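Local coordinates for protein arsenic responsive repressor ArsR (Corynebacterium glutamicum ATCC 13032, PDB 6J0E) that probably binds operator DNA as a homodimeric winged-helix repressor of arsenic-resistance genes and leaves it when As(III) binds, at residues E27-L38 with L104-L112. Numbering follows the deposited sequence.
Sequences ESEHYADLFKVL and LFAELRTVL
The Tyr31 ring lies between Val111, whose CG2 stands over the centre of one face, and Glu27, just ahead of its own helix, whose CG covers the opposite face toward the rim. The valine methyl makes a CH-pi contact, 3.8 Å from CG2 of Val111 to the centroid of the Tyr31 ring and almost on the ring normal. At the edge of the same ring, near its plane, comes Glu107 OE1, its carboxylate turned 72° from the ring; Tyr31 OH and Glu107 OE1 are 3.4 Å apart, a weak hydrogen bond at most. Water supplements it. One molecule links Tyr31 OH to the backbone O of Glu107, and another donates to both Glu27 OE1 and Glu107 OE2, bridging two carboxylates whose like charges it probably helps to accommodate.

Val111 splits its branches between two rings: CG1, anti to the backbone N (chi1 165°), reaches the edge of Phe35 at CE2, 4.0 Å away, leaving CG2 for the tyrosine. Leu112 CD2 approaches Phe35 CZ obliquely at 3.8 Å. Leu108 is a knob in a hole formed by Tyr31, Leu34, Phe35 and Leu38; its CD2 packs 3.9 Å from Tyr31 CD1, while its CD1 meets Leu38 CD1 tip to tip at 3.8 Å. Farther along, Leu34 crosses Leu104 at about a right angle.

Helices 28-38 and 102-111 thus pack steeply, the axes of the segments 11.3 Å apart at -109°, joining the helices that come before and after helices 41-52, 60-67 and 71-83 and the hairpin 87-92/95-100 in this winged-helix fold. Pro22 of helix 20-24 adjoins Tyr31 and Val111, Phe86 and helix 41-52 extend the apolar layer around Leu38, and the second subunit packs its Leu44 on Tyr31 and its Leu38 on Leu112, placing the contact beside the dimer interface.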
ATOM      1  N   GLU B  27     -16.256   1.795   2.446  1.00 12.80           N
ATOM      2  CA  GLU B  27     -15.238   0.980   3.121  1.00 14.39           C
ATOM      3  C   GLU B  27     -13.921   1.790   3.405  1.00 14.56           C
ATOM      4  O   GLU B  27     -12.967   1.338   4.075  1.00 11.92           O
ATOM      5  CB  GLU B  27     -15.009  -0.351   2.365  1.00 15.74           C
ATOM      6  CG  GLU B  27     -14.245  -1.412   3.193  0.50 18.49           C
ATOM      7  CD  GLU B  27     -14.163  -2.773   2.522  0.50 17.06           C
ATOM      8  OE1 GLU B  27     -14.541  -2.853   1.339  0.50 21.25           O
ATOM      9  OE2 GLU B  27     -13.725  -3.765   3.186  0.50 16.50           O
ATOM     10  N   SER B  28     -13.879   3.081   2.941  1.00 10.49           N
ATOM     11  CA  SER B  28     -12.656   3.788   3.121  1.00 11.86           C
ATOM     12  C   SER B  28     -12.226   3.990   4.617  1.00 11.33           C
ATOM     13  O   SER B  28     -11.098   3.896   4.994  1.00 10.34           O
ATOM     14  CB  SER B  28     -12.788   5.142   2.384  1.00 12.55           C
ATOM     15  OG  SER B  28     -13.613   5.967   3.082  1.00 17.13           O
ATOM     16  N   GLU B  29     -13.210   4.102   5.521  1.00  9.83           N
ATOM     17  CA  GLU B  29     -12.862   4.256   6.912  1.00 12.75           C
ATOM     18  C   GLU B  29     -12.214   2.928   7.434  1.00 10.99           C
ATOM     19  O   GLU B  29     -11.258   2.975   8.186  1.00  9.61           O
ATOM     20  CB  GLU B  29     -14.057   4.620   7.799  1.00 15.30           C
ATOM     21  CG  GLU B  29     -13.593   4.883   9.247  1.00 19.12           C
ATOM     22  CD  GLU B  29     -14.709   5.228  10.208  1.00 27.08           C
ATOM     23  OE1 GLU B  29     -15.907   5.228   9.818  1.00 25.01           O
ATOM     24  OE2 GLU B  29     -14.322   5.475  11.365  1.00 29.63           O
ATOM     25  N   HIS B  30     -12.669   1.759   6.903  1.00 10.55           N
ATOM     26  CA  HIS B  30     -12.071   0.483   7.199  1.00 10.69           C
ATOM     27  C   HIS B  30     -10.658   0.386   6.696  1.00  9.76           C
ATOM     28  O   HIS B  30      -9.819  -0.049   7.376  1.00  8.39           O
ATOM     29  CB  HIS B  30     -13.003  -0.611   6.615  1.00 12.17           C
ATOM     30  CG  HIS B  30     -12.503  -1.979   6.886  1.00 13.25           C
ATOM     31  ND1 HIS B  30     -12.178  -2.332   8.173  1.00 16.96           N
ATOM     32  CD2 HIS B  30     -12.137  -2.987   6.072  1.00 15.69           C
ATOM     33  CE1 HIS B  30     -11.672  -3.562   8.143  1.00 14.30           C
ATOM     34  NE2 HIS B  30     -11.645  -3.980   6.887  1.00 17.24           N
ATOM     35  N   TYR B  31     -10.419   0.800   5.405  1.00  8.12           N
ATOM     36  CA  TYR B  31      -9.091   0.850   4.904  1.00  8.06           C
ATOM     37  C   TYR B  31      -8.158   1.679   5.786  1.00  7.01           C
ATOM     38  O   TYR B  31      -7.021   1.379   6.013  1.00  6.80           O
ATOM     39  CB  TYR B  31      -9.077   1.360   3.476  1.00 10.76           C
ATOM     40  CG  TYR B  31      -9.755   0.424   2.491  1.00 11.57           C
ATOM     41  CD1 TYR B  31      -9.446  -0.910   2.576  1.00 12.63           C
ATOM     42  CD2 TYR B  31     -10.669   0.858   1.547  1.00 13.89           C
ATOM     43  CE1 TYR B  31      -9.993  -1.792   1.665  1.00 15.37           C
ATOM     44  CE2 TYR B  31     -11.234   0.006   0.660  1.00 17.07           C
ATOM     45  CZ  TYR B  31     -10.917  -1.293   0.730  1.00 22.05           C
ATOM     46  OH  TYR B  31     -11.270  -2.360  -0.136  1.00 18.97           O
ATOM     47  N   ALA B  32      -8.606   2.851   6.233  1.00  6.74           N
ATOM     48  CA  ALA B  32      -7.786   3.635   7.107  1.00  8.15           C
ATOM     49  C   ALA B  32      -7.525   2.963   8.455  1.00  7.41           C
ATOM     50  O   ALA B  32      -6.421   3.017   8.981  1.00  9.12           O
ATOM     51  CB  ALA B  32      -8.484   5.009   7.357  1.00  7.97           C
ATOM     52  N   ASP B  33      -8.543   2.254   9.014  1.00  7.99           N
ATOM     53  CA  ASP B  33      -8.258   1.481  10.206  1.00  9.46           C
ATOM     54  C   ASP B  33      -7.210   0.396   9.919  1.00  8.95           C
ATOM     55  O   ASP B  33      -6.441   0.178  10.732  1.00  8.81           O
ATOM     56  CB  ASP B  33      -9.504   0.788  10.842  1.00 11.02           C
ATOM     57  CG  ASP B  33     -10.631   1.780  11.212  1.00 15.43           C
ATOM     58  OD1 ASP B  33     -10.321   2.934  11.509  1.00 17.00           O
ATOM     59  OD2 ASP B  33     -11.846   1.330  11.220  1.00 16.60           O
ATOM     60  N   LEU B  34      -7.219  -0.209   8.727  1.00  7.45           N
ATOM     61  CA  LEU B  34      -6.195  -1.185   8.462  1.00  8.04           C
ATOM     62  C   LEU B  34      -4.830  -0.559   8.410  1.00  7.15           C
ATOM     63  O   LEU B  34      -3.840  -1.159   8.761  1.00  8.29           O
ATOM     64  CB  LEU B  34      -6.537  -1.941   7.134  1.00  9.17           C
ATOM     65  CG  LEU B  34      -7.805  -2.858   7.210  1.00 10.24           C
ATOM     66  CD1 LEU B  34      -8.003  -3.493   5.849  1.00 10.93           C
ATOM     67  CD2 LEU B  34      -7.537  -3.947   8.239  1.00 11.09           C
ATOM     68  N   PHE B  35      -4.634   0.628   7.747  1.00  7.05           N
ATOM     69  CA  PHE B  35      -3.339   1.228   7.703  1.00  8.84           C
ATOM     70  C   PHE B  35      -2.833   1.641   9.125  1.00  8.31           C
ATOM     71  O   PHE B  35      -1.661   1.560   9.436  1.00  7.64           O
ATOM     72  CB  PHE B  35      -3.385   2.498   6.785  1.00  7.57           C
ATOM     73  CG  PHE B  35      -3.516   2.178   5.352  1.00  7.57           C
ATOM     74  CD1 PHE B  35      -2.675   1.281   4.787  1.00  6.74           C
ATOM     75  CD2 PHE B  35      -4.423   2.872   4.535  1.00  8.31           C
ATOM     76  CE1 PHE B  35      -2.807   1.052   3.389  1.00  7.23           C
ATOM     77  CE2 PHE B  35      -4.530   2.646   3.110  1.00  7.56           C
ATOM     78  CZ  PHE B  35      -3.716   1.726   2.610  1.00  8.06           C
ATOM     79  N   LYS B  36      -3.784   1.977  10.033  1.00  9.28           N
ATOM     80  CA  LYS B  36      -3.495   2.331  11.390  1.00 10.84           C
ATOM     81  C   LYS B  36      -2.920   1.101  12.134  1.00 11.66           C
ATOM     82  O   LYS B  36      -1.864   1.228  12.764  1.00 14.78           O
ATOM     83  CB  LYS B  36      -4.794   2.936  12.015  1.00 14.11           C
ATOM     84  CG  LYS B  36      -4.589   3.346  13.422  1.00 16.91           C
ATOM     85  CD  LYS B  36      -5.842   4.107  13.847  1.00 19.68           C
ATOM     86  CE  LYS B  36      -5.484   5.130  14.845  1.00 27.19           C
ATOM     87  NZ  LYS B  36      -4.865   4.453  16.014  1.00 29.53           N
ATOM     88  N   VAL B  37      -3.485  -0.086  11.823  1.00 12.44           N
ATOM     89  CA  VAL B  37      -3.021  -1.317  12.346  1.00 11.91           C
ATOM     90  C   VAL B  37      -1.586  -1.576  11.890  1.00 12.11           C
ATOM     91  O   VAL B  37      -0.783  -2.035  12.624  1.00 11.84           O
ATOM     92  CB  VAL B  37      -3.928  -2.515  11.976  1.00 12.92           C
ATOM     93  CG1 VAL B  37      -3.254  -3.819  12.380  1.00 13.24           C
ATOM     94  CG2 VAL B  37      -5.224  -2.414  12.675  1.00 13.22           C
ATOM     95  N   LEU B  38      -1.297  -1.282  10.633  1.00 10.51           N
ATOM     96  CA  LEU B  38      -0.013  -1.432  10.056  1.00 11.72           C
ATOM     97  C   LEU B  38       1.012  -0.381  10.507  1.00 12.03           C
ATOM     98  O   LEU B  38       2.180  -0.514  10.291  1.00 17.56           O
ATOM     99  CB  LEU B  38      -0.095  -1.419   8.531  1.00 10.75           C
ATOM    100  CG  LEU B  38      -0.789  -2.612   7.883  1.00  9.87           C
ATOM    101  CD1 LEU B  38      -0.736  -2.377   6.399  1.00 10.23           C
ATOM    102  CD2 LEU B  38       0.058  -3.938   8.193  1.00 11.26           C
ATOM    103  N   LEU B 104      -6.287  -9.229   2.117  1.00 15.27           N
ATOM    104  CA  LEU B 104      -6.277  -7.832   2.507  1.00 13.52           C
ATOM    105  C   LEU B 104      -5.093  -7.117   1.902  1.00 10.92           C
ATOM    106  O   LEU B 104      -5.180  -5.957   1.649  1.00 10.17           O
ATOM    107  CB  LEU B 104      -6.342  -7.520   4.045  1.00 15.61           C
ATOM    108  CG  LEU B 104      -7.721  -7.762   4.655  1.00 18.99           C
ATOM    109  CD1 LEU B 104      -7.555  -7.333   6.097  1.00 19.34           C
ATOM    110  CD2 LEU B 104      -8.823  -6.958   3.993  1.00 21.64           C
ATOM    111  N   PHE B 105      -3.983  -7.788   1.745  1.00 11.25           N
ATOM    112  CA  PHE B 105      -2.825  -7.080   1.265  1.00 11.83           C
ATOM    113  C   PHE B 105      -3.076  -6.704  -0.146  1.00 11.37           C
ATOM    114  O   PHE B 105      -2.695  -5.665  -0.579  1.00 10.20           O
ATOM    115  CB  PHE B 105      -1.517  -7.904   1.473  1.00 12.90           C
ATOM    116  CG  PHE B 105      -1.155  -8.030   2.905  1.00 14.09           C
ATOM    117  CD1 PHE B 105      -0.546  -6.941   3.624  1.00 16.59           C
ATOM    118  CD2 PHE B 105      -1.460  -9.193   3.646  1.00 14.41           C
ATOM    119  CE1 PHE B 105      -0.287  -7.026   4.976  1.00 14.49           C
ATOM    120  CE2 PHE B 105      -1.147  -9.255   4.971  1.00 13.55           C
ATOM    121  CZ  PHE B 105      -0.585  -8.201   5.671  1.00 15.58           C
ATOM    122  N   ALA B 106      -3.617  -7.630  -0.921  1.00  9.82           N
ATOM    123  CA  ALA B 106      -3.966  -7.317  -2.338  1.00 11.14           C
ATOM    124  C   ALA B 106      -4.978  -6.152  -2.435  1.00  9.30           C
ATOM    125  O   ALA B 106      -4.818  -5.254  -3.283  1.00  9.32           O
ATOM    126  CB  ALA B 106      -4.505  -8.544  -3.039  1.00 10.92           C
ATOM    127  N   GLU B 107      -5.913  -6.095  -1.545  1.00  9.35           N
ATOM    128  CA  GLU B 107      -6.861  -5.025  -1.507  1.00  9.57           C
ATOM    129  C   GLU B 107      -6.140  -3.693  -1.212  1.00  8.32           C
ATOM    130  O   GLU B 107      -6.433  -2.689  -1.892  1.00  7.07           O
ATOM    131  CB  GLU B 107      -7.946  -5.186  -0.345  1.00 11.27           C
ATOM    132  CG  GLU B 107      -8.921  -6.286  -0.683  1.00 14.99           C
ATOM    133  CD  GLU B 107     -10.265  -6.117   0.077  1.00 17.06           C
ATOM    134  OE1 GLU B 107     -10.333  -5.399   1.108  1.00 16.04           O
ATOM    135  OE2 GLU B 107     -11.262  -6.795  -0.396  1.00 22.91           O
ATOM    136  N   LEU B 108      -5.263  -3.679  -0.215  1.00  9.12           N
ATOM    137  CA  LEU B 108      -4.471  -2.466   0.186  1.00 10.87           C
ATOM    138  C   LEU B 108      -3.582  -2.008  -0.982  1.00  9.08           C
ATOM    139  O   LEU B 108      -3.425  -0.811  -1.187  1.00  8.12           O
ATOM    140  CB  LEU B 108      -3.737  -2.615   1.554  1.00 12.42           C
ATOM    141  CG  LEU B 108      -4.566  -2.842   2.768  1.00 15.65           C
ATOM    142  CD1 LEU B 108      -3.660  -2.895   3.958  1.00 17.82           C
ATOM    143  CD2 LEU B 108      -5.637  -1.753   2.952  1.00 15.15           C
ATOM    144  N   ARG B 109      -2.923  -2.948  -1.689  1.00  8.93           N
ATOM    145  CA  ARG B 109      -2.202  -2.591  -2.926  1.00  9.01           C
ATOM    146  C   ARG B 109      -2.982  -1.853  -3.949  1.00  9.27           C
ATOM    147  O   ARG B 109      -2.447  -0.922  -4.541  1.00 10.00           O
ATOM    148  CB  ARG B 109      -1.511  -3.760  -3.562  1.00 12.59           C
ATOM    149  CG  ARG B 109      -0.378  -4.267  -2.729  1.00 13.10           C
ATOM    150  CD  ARG B 109       0.508  -5.312  -3.529  1.00 14.95           C
ATOM    151  NE  ARG B 109      -0.206  -6.372  -4.170  1.00 14.60           N
ATOM    152  CZ  ARG B 109      -0.527  -7.533  -3.562  1.00 16.70           C
ATOM    153  NH1 ARG B 109      -0.213  -7.728  -2.237  1.00 13.52           N
ATOM    154  NH2 ARG B 109      -1.195  -8.385  -4.225  1.00 15.84           N
ATOM    155  N   THR B 110      -4.278  -2.226  -4.134  1.00  8.79           N
ATOM    156  CA  THR B 110      -5.185  -1.551  -5.023  1.00  9.93           C
ATOM    157  C   THR B 110      -5.539  -0.134  -4.514  1.00  8.78           C
ATOM    158  O   THR B 110      -5.574   0.849  -5.298  1.00 11.23           O
ATOM    159  CB  THR B 110      -6.475  -2.356  -5.214  1.00 11.64           C
ATOM    160  OG1 THR B 110      -6.104  -3.652  -5.688  1.00 12.10           O
ATOM    161  CG2 THR B 110      -7.452  -1.652  -6.054  1.00 12.51           C
ATOM    162  N   VAL B 111      -5.733   0.014  -3.239  1.00  7.85           N
ATOM    163  CA  VAL B 111      -6.124   1.342  -2.689  1.00 10.40           C
ATOM    164  C   VAL B 111      -4.974   2.361  -2.865  1.00  8.60           C
ATOM    165  O   VAL B 111      -5.096   3.461  -2.938  1.00  9.78           O
ATOM    166  CB  VAL B 111      -6.439   1.181  -1.171  1.00 11.07           C
ATOM    167  CG1 VAL B 111      -6.516   2.442  -0.373  1.00 14.16           C
ATOM    168  CG2 VAL B 111      -7.760   0.419  -0.972  1.00 12.27           C
ATOM    169  N   LEU B 112      -3.755   1.807  -2.891  1.00  7.45           N
ATOM    170  CA  LEU B 112      -2.507   2.575  -3.002  1.00  7.36           C
ATOM    171  C   LEU B 112      -1.973   2.668  -4.473  1.00  6.54           C
ATOM    172  O   LEU B 112      -0.832   3.111  -4.613  1.00  5.35           O
ATOM    173  CB  LEU B 112      -1.403   1.917  -2.161  1.00  9.10           C
ATOM    174  CG  LEU B 112      -1.519   1.780  -0.609  1.00 10.21           C
ATOM    175  CD1 LEU B 112      -0.449   0.781  -0.099  1.00 12.22           C
ATOM    176  CD2 LEU B 112      -1.287   3.046   0.043  1.00 13.43           C
TER
HETATM  177  O   HOH W   1     -13.638  -5.470  -0.268  1.00 22.24           O
HETATM  178  O   HOH W   2      -9.236  -2.435  -2.645  1.00 19.74           O